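Long-range contacts in ornithine cyclodeaminase (Methanococcus maripaludis S2, PDB 3C2Q), which catalyses the conversion of L-ornithine to L-proline with release of ammonia, using NAD(+) as cofactor: residues B[11-17]-B[73-79]; B[48-53]-B[64-68]. One frame throughout, in Å; residues are numbered along the deposited sequence.

Contact 1: residues B[11-17]-B[73-79]; sequences ANLKPAL and KGDFVLI
The Phe76 ring turns an edge, not a face, to residues 11-17: Pro15 N and Lys14 C lie near the ring plane, and Phe76 CD1 comes closest, 4.1 Å from Pro15 N. The Phe76 side chain also touches Pro58. Its chi1 of -66° sets the ring beside the backbone N of Phe76. Phe76, Pro15, Leu13 and Leu78 share one face of the sheet. Leu13 follows along that face, its CD2 lying 3.9 Å from Leu78 CA. Ala11 CB is pressed against Leu78 CD1 at 3.5 Å, closer than two methyl carbons normally sit.

Strands 12-15 and 76-79 run antiparallel, their axes at 139°, and 12-15 is an outermost strand of the chain's seven-stranded mixed sheet. Lys14 and Val77 form a hydrogen-bonded pair: each N donates to the other's O, Val77 N nearly straight at 170°. Pro15, which has no N-H, faces Phe76 in a non-hydrogen-bonded pair, where none is needed. Beyond it Ala16 N donates to Asp75 O, and Gly74 N to Ala16 O over 2.8 Å. Gly74 has a positive phi, at which a side chain would collide with the carbonyl oxygen of Lys73. At the other end Ile79 N donates to Asn12 O, while a water accepts a hydrogen bond from Asn12 N and donates one to Ile79 O (2.6 Å).

On the opposite face the bent chain of Lys14 crosses Ile79 at a slant, CG to CG1 3.6 Å, before the ammonium end swings clear. The extended Lys73 chain runs past Leu17 O, bringing CE to 3.4 Å.

Contact 2: residues B[48-53]-B[64-68]; sequences PKMDAV and ETKVI
Val53 and Lys66 exchange two backbone hydrogen bonds: Val53 N donates to Lys66 O at 2.8 Å and 173°, and Lys66 N returns one to Val53 O, lying in that carbonyl's plane. A water extends the link past the pair, donating to Asp51 O and accepting from Ile68 N. Within the loop, Lys49 NZ donates to Met50 O (2.8 Å), and it also bonds Asn291 O.

That reach depends on bends at chi2 and chi4, which carry the Lys49 chain across Val67 so that CE rests 3.7 Å from CG1. An alanine in place of Lys49 would probably uncover Val67 CG1 and leave the carbonyls of Met50 and Asn291 without this donor.

Thr65 divides its two branches. CG2, anti to the backbone N, enters the loop, 3.4 Å from Lys49 O and 3.6 Å from Ala52 CB, while OG1 bonds Ala46 O on strand 41-46. Ala52 CB in turn sits 3.3 Å from Lys66 O, and Val53 CG2 approaches the same oxygen. The Val53-Lys66 pair thus marks the open end of an antiparallel beta hairpin made of strands 53-57 and 62-66.

How the contacts relate
Contacts 1 and 2 lie about 13 Å apart between centres and belong to the same mixed sheet. Along the chain the order is 11-17, 48-53, 64-68, 73-79, so both segments of contact 2 fall between those of contact 1. Across the sheet, strand 76-79 stands between 12-15 and 53-57, with 62-66 next. Contact 1 thus joins the outermost strand 12-15 to the sheet, while contact 2 lies further in, where the 48-53 loop meets helix 283-292 and two neighbouring copies, including Phe101 of the third subunit; no other subunit touches contact 1. A salt bridge joins them directly: Lys66 NZ lies 2.8 Å from Asp75 OD2, which also accepts from Lys72 N.

Contact 1: residues B[11-17]-B[73-79]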
loop_
_atom_site.group_PDB
_atom_site.type_symbol
_atom_site.label_atom_id
_atom_site.label_comp_id
_atom_site.label_asym_id
_atom_site.label_seq_id
_atom_site.Cartn_x
_atom_site.Cartn_y
_atom_site.Cartn_z
ATOM N N ALA B 11 1.366 -46.383 -5.150
ATOM C CA ALA B 11 1.696 -45.446 -4.067
ATOM C C ALA B 11 2.040 -46.181 -2.772
ATOM O O ALA B 11 1.461 -47.216 -2.476
ATOM C CB ALA B 11 0.527 -44.495 -3.821
ATOM N N ASN B 12 2.970 -45.626 -2.004
ATOM C CA ASN B 12 3.264 -46.135 -0.675
ATOM C C ASN B 12 2.268 -45.602 0.348
ATOM O O ASN B 12 1.993 -44.392 0.399
ATOM C CB ASN B 12 4.695 -45.803 -0.274
ATOM C CG ASN B 12 5.730 -46.469 -1.192
ATOM O OD1 ASN B 12 6.471 -45.785 -1.912
ATOM N ND2 ASN B 12 5.773 -47.812 -1.184
ATOM N N LEU B 13 1.730 -46.516 1.155
ATOM C CA LEU B 13 0.745 -46.194 2.166
ATOM C C LEU B 13 1.168 -46.730 3.519
ATOM O O LEU B 13 1.705 -47.846 3.622
ATOM C CB LEU B 13 -0.627 -46.756 1.790
ATOM C CG LEU B 13 -1.148 -46.536 0.369
ATOM C CD1 LEU B 13 -2.399 -47.347 0.124
ATOM C CD2 LEU B 13 -1.401 -45.069 0.077
ATOM N N LYS B 14 0.939 -45.937 4.561
ATOM C CA LYS B 14 1.240 -46.352 5.938
ATOM C C LYS B 14 0.087 -45.874 6.803
ATOM O O LYS B 14 -0.453 -44.775 6.546
ATOM C CB LYS B 14 2.543 -45.745 6.449
ATOM C CG LYS B 14 3.815 -46.099 5.669
ATOM C CD LYS B 14 4.588 -47.270 6.265
ATOM C CE LYS B 14 4.194 -48.599 5.623
ATOM N NZ LYS B 14 5.095 -49.739 6.059
ATOM N N PRO B 15 -0.303 -46.680 7.823
ATOM C CA PRO B 15 -1.436 -46.306 8.688
ATOM C C PRO B 15 -1.017 -45.266 9.724
ATOM O O PRO B 15 0.123 -45.294 10.204
ATOM C CB PRO B 15 -1.803 -47.631 9.384
ATOM C CG PRO B 15 -0.484 -48.355 9.479
ATOM C CD PRO B 15 0.275 -47.991 8.214
ATOM N N ALA B 16 -1.932 -44.352 10.048
ATOM C CA ALA B 16 -1.689 -43.350 11.098
ATOM C C ALA B 16 -1.558 -44.073 12.444
ATOM O O ALA B 16 -2.385 -44.916 12.765
ATOM C CB ALA B 16 -2.843 -42.357 11.164
ATOM N N LEU B 17 -0.540 -43.734 13.223
ATOM C CA LEU B 17 -0.335 -44.409 14.508
ATOM C C LEU B 17 -1.256 -43.900 15.615
ATOM O O LEU B 17 -1.539 -44.628 16.568
ATOM C CB LEU B 17 1.132 -44.343 14.937
ATOM C CG LEU B 17 2.105 -45.132 14.037
ATOM C CD1 LEU B 17 3.406 -45.370 14.770
ATOM C CD2 LEU B 17 1.512 -46.481 13.575
ATOM N N LYS B 73 -6.580 -42.745 13.754
ATOM C CA LYS B 73 -5.675 -43.877 13.941
ATOM C C LYS B 73 -6.078 -44.963 12.948
ATOM O O LYS B 73 -7.266 -45.257 12.817
ATOM C CB LYS B 73 -5.769 -44.401 15.390
ATOM C CG LYS B 73 -4.932 -45.658 15.601
ATOM C CD LYS B 73 -4.789 -46.076 17.036
ATOM C CE LYS B 73 -3.694 -47.154 17.070
ATOM N NZ LYS B 73 -3.625 -47.929 18.332
ATOM N N GLY B 74 -5.106 -45.506 12.218
ATOM C CA GLY B 74 -5.363 -46.594 11.261
ATOM C C GLY B 74 -5.654 -46.183 9.824
ATOM O O GLY B 74 -5.631 -47.034 8.918
ATOM N N ASP B 75 -5.951 -44.892 9.589
ATOM C CA ASP B 75 -6.190 -44.392 8.216
ATOM C C ASP B 75 -4.922 -44.629 7.423
ATOM O O ASP B 75 -3.860 -44.323 7.916
ATOM C CB ASP B 75 -6.454 -42.867 8.204
ATOM C CG ASP B 75 -7.872 -42.486 8.601
ATOM O OD1 ASP B 75 -8.745 -43.371 8.719
ATOM O OD2 ASP B 75 -8.127 -41.260 8.776
ATOM N N PHE B 76 -5.030 -45.154 6.201
ATOM C CA PHE B 76 -3.862 -45.302 5.320
ATOM C C PHE B 76 -3.528 -43.969 4.661
ATOM O O PHE B 76 -4.298 -43.481 3.847
ATOM C CB PHE B 76 -4.112 -46.321 4.200
ATOM C CG PHE B 76 -4.290 -47.723 4.703
ATOM C CD1 PHE B 76 -3.299 -48.318 5.487
ATOM C CD2 PHE B 76 -5.458 -48.434 4.425
ATOM C CE1 PHE B 76 -3.453 -49.628 5.981
ATOM C CE2 PHE B 76 -5.626 -49.751 4.922
ATOM C CZ PHE B 76 -4.617 -50.330 5.700
ATOM N N VAL B 77 -2.349 -43.471 4.975
ATOM C CA VAL B 77 -1.879 -42.152 4.528
ATOM C C VAL B 77 -0.840 -42.374 3.430
ATOM O O VAL B 77 0.059 -43.232 3.534
ATOM C CB VAL B 77 -1.264 -41.355 5.719
ATOM C CG1 VAL B 77 -0.622 -40.023 5.235
ATOM C CG2 VAL B 77 -2.329 -41.099 6.793
ATOM N N LEU B 78 -1.011 -41.626 2.349
ATOM C CA LEU B 78 -0.063 -41.597 1.260
ATOM C C LEU B 78 1.276 -41.069 1.757
ATOM O O LEU B 78 1.336 -39.967 2.356
ATOM C CB LEU B 78 -0.614 -40.712 0.129
ATOM C CG LEU B 78 0.346 -40.395 -1.035
ATOM C CD1 LEU B 78 0.507 -41.607 -1.927
ATOM C CD2 LEU B 78 -0.195 -39.241 -1.864
ATOM N N ILE B 79 2.338 -41.852 1.502
ATOM C CA ILE B 79 3.701 -41.532 1.882
ATOM C C ILE B 79 4.539 -41.324 0.641
ATOM O O ILE B 79 4.407 -42.070 -0.342
ATOM C CB ILE B 79 4.362 -42.674 2.719
ATOM C CG1 ILE B 79 3.553 -42.987 3.972
ATOM C CG2 ILE B 79 5.801 -42.329 3.083
ATOM C CD1 ILE B 79 3.208 -41.813 4.865
HETATM O O HOH W 1 4.082 -43.146 -2.645
#

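Contact 2: residues B[48-53]-B[64-68]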
loop_
_atom_site.group_PDB
_atom_site.type_symbol
_atom_site.label_atom_id
_atom_site.label_comp_id
_atom_site.label_asym_id
_atom_site.label_seq_id
_atom_site.Cartn_x
_atom_site.Cartn_y
_atom_site.Cartn_z
ATOM N N PRO B 48 -9.824 -31.932 -3.759
ATOM C CA PRO B 48 -8.473 -31.398 -3.743
ATOM C C PRO B 48 -8.415 -30.102 -2.898
ATOM O O PRO B 48 -9.344 -29.310 -2.968
ATOM C CB PRO B 48 -8.161 -31.132 -5.216
ATOM C CG PRO B 48 -9.410 -31.315 -5.969
ATOM C CD PRO B 48 -10.328 -32.146 -5.131
ATOM N N LYS B 49 -7.357 -29.946 -2.094
ATOM C CA LYS B 49 -7.217 -28.859 -1.105
ATOM C C LYS B 49 -5.787 -28.963 -0.610
ATOM O O LYS B 49 -5.316 -30.072 -0.362
ATOM C CB LYS B 49 -8.204 -29.064 0.054
ATOM C CG LYS B 49 -8.169 -28.005 1.197
ATOM C CD LYS B 49 -7.640 -28.588 2.512
ATOM C CE LYS B 49 -7.506 -27.558 3.633
ATOM N NZ LYS B 49 -6.370 -26.600 3.405
HETATM N N MSE B 50 -5.094 -27.823 -0.457
HETATM C CA MSE B 50 -3.661 -27.804 -0.144
HETATM C C MSE B 50 -3.373 -28.109 1.319
HETATM O O MSE B 50 -4.264 -27.979 2.174
HETATM C CB MSE B 50 -3.089 -26.406 -0.479
HETATM C CG MSE B 50 -3.536 -25.341 0.504
HETATM SE SE MSE B 50 -2.639 -23.612 0.074
HETATM C CE MSE B 50 -3.633 -23.183 -1.560
ATOM N N ASP B 51 -2.114 -28.434 1.630
ATOM C CA ASP B 51 -1.669 -28.512 3.029
ATOM C C ASP B 51 -2.497 -29.526 3.829
ATOM O O ASP B 51 -2.790 -29.339 5.022
ATOM C CB ASP B 51 -1.724 -27.106 3.696
ATOM C CG ASP B 51 -0.759 -26.120 3.069
ATOM O OD1 ASP B 51 0.199 -26.527 2.354
ATOM O OD2 ASP B 51 -0.940 -24.901 3.315
ATOM N N ALA B 52 -2.893 -30.597 3.148
ATOM C CA ALA B 52 -3.643 -31.671 3.766
ATOM C C ALA B 52 -3.016 -33.029 3.366
ATOM O O ALA B 52 -1.953 -33.088 2.745
ATOM C CB ALA B 52 -5.122 -31.598 3.362
ATOM N N VAL B 53 -3.659 -34.120 3.756
ATOM C CA VAL B 53 -3.066 -35.424 3.431
ATOM C C VAL B 53 -4.017 -36.257 2.580
ATOM O O VAL B 53 -5.225 -35.989 2.496
ATOM C CB VAL B 53 -2.591 -36.234 4.689
ATOM C CG1 VAL B 53 -1.573 -35.451 5.481
ATOM C CG2 VAL B 53 -3.749 -36.596 5.545
ATOM N N GLU B 64 -9.467 -39.723 -0.354
ATOM C CA GLU B 64 -9.926 -38.363 -0.108
ATOM C C GLU B 64 -8.819 -37.517 0.547
ATOM O O GLU B 64 -7.868 -38.043 1.152
ATOM C CB GLU B 64 -11.232 -38.353 0.693
ATOM C CG GLU B 64 -11.076 -38.731 2.130
ATOM C CD GLU B 64 -12.387 -38.587 2.859
ATOM O OE1 GLU B 64 -12.805 -37.443 3.176
ATOM O OE2 GLU B 64 -13.024 -39.629 3.086
ATOM N N THR B 65 -8.963 -36.209 0.388
ATOM C CA THR B 65 -8.034 -35.235 0.947
ATOM C C THR B 65 -8.593 -34.857 2.312
ATOM O O THR B 65 -9.677 -34.237 2.392
ATOM C CB THR B 65 -7.959 -33.944 0.054
ATOM O OG1 THR B 65 -7.652 -34.287 -1.296
ATOM C CG2 THR B 65 -6.881 -32.965 0.581
ATOM N N LYS B 66 -7.861 -35.222 3.367
ATOM C CA LYS B 66 -8.250 -34.951 4.747
ATOM C C LYS B 66 -7.273 -33.986 5.401
ATOM O O LYS B 66 -6.062 -34.130 5.273
ATOM C CB LYS B 66 -8.232 -36.236 5.604
ATOM C CG LYS B 66 -9.358 -37.229 5.371
ATOM C CD LYS B 66 -9.416 -38.116 6.618
ATOM C CE LYS B 66 -10.483 -39.211 6.556
ATOM N NZ LYS B 66 -10.470 -39.983 7.879
ATOM N N VAL B 67 -7.805 -33.028 6.140
ATOM C CA VAL B 67 -6.958 -32.180 6.961
ATOM C C VAL B 67 -6.437 -33.053 8.100
ATOM O O VAL B 67 -7.111 -34.010 8.497
ATOM C CB VAL B 67 -7.701 -30.935 7.489
ATOM C CG1 VAL B 67 -8.112 -30.054 6.292
ATOM C CG2 VAL B 67 -8.961 -31.311 8.273
ATOM N N ILE B 68 -5.258 -32.702 8.602
ATOM C CA ILE B 68 -4.568 -33.482 9.604
ATOM C C ILE B 68 -5.422 -33.719 10.861
ATOM O O ILE B 68 -5.386 -34.801 11.412
ATOM C CB ILE B 68 -3.147 -32.909 9.915
ATOM C CG1 ILE B 68 -2.386 -33.824 10.880
ATOM C CG2 ILE B 68 -3.249 -31.470 10.502
ATOM C CD1 ILE B 68 -0.912 -33.419 11.140
HETATM O O HOH W 2 -3.920 -30.528 7.262
#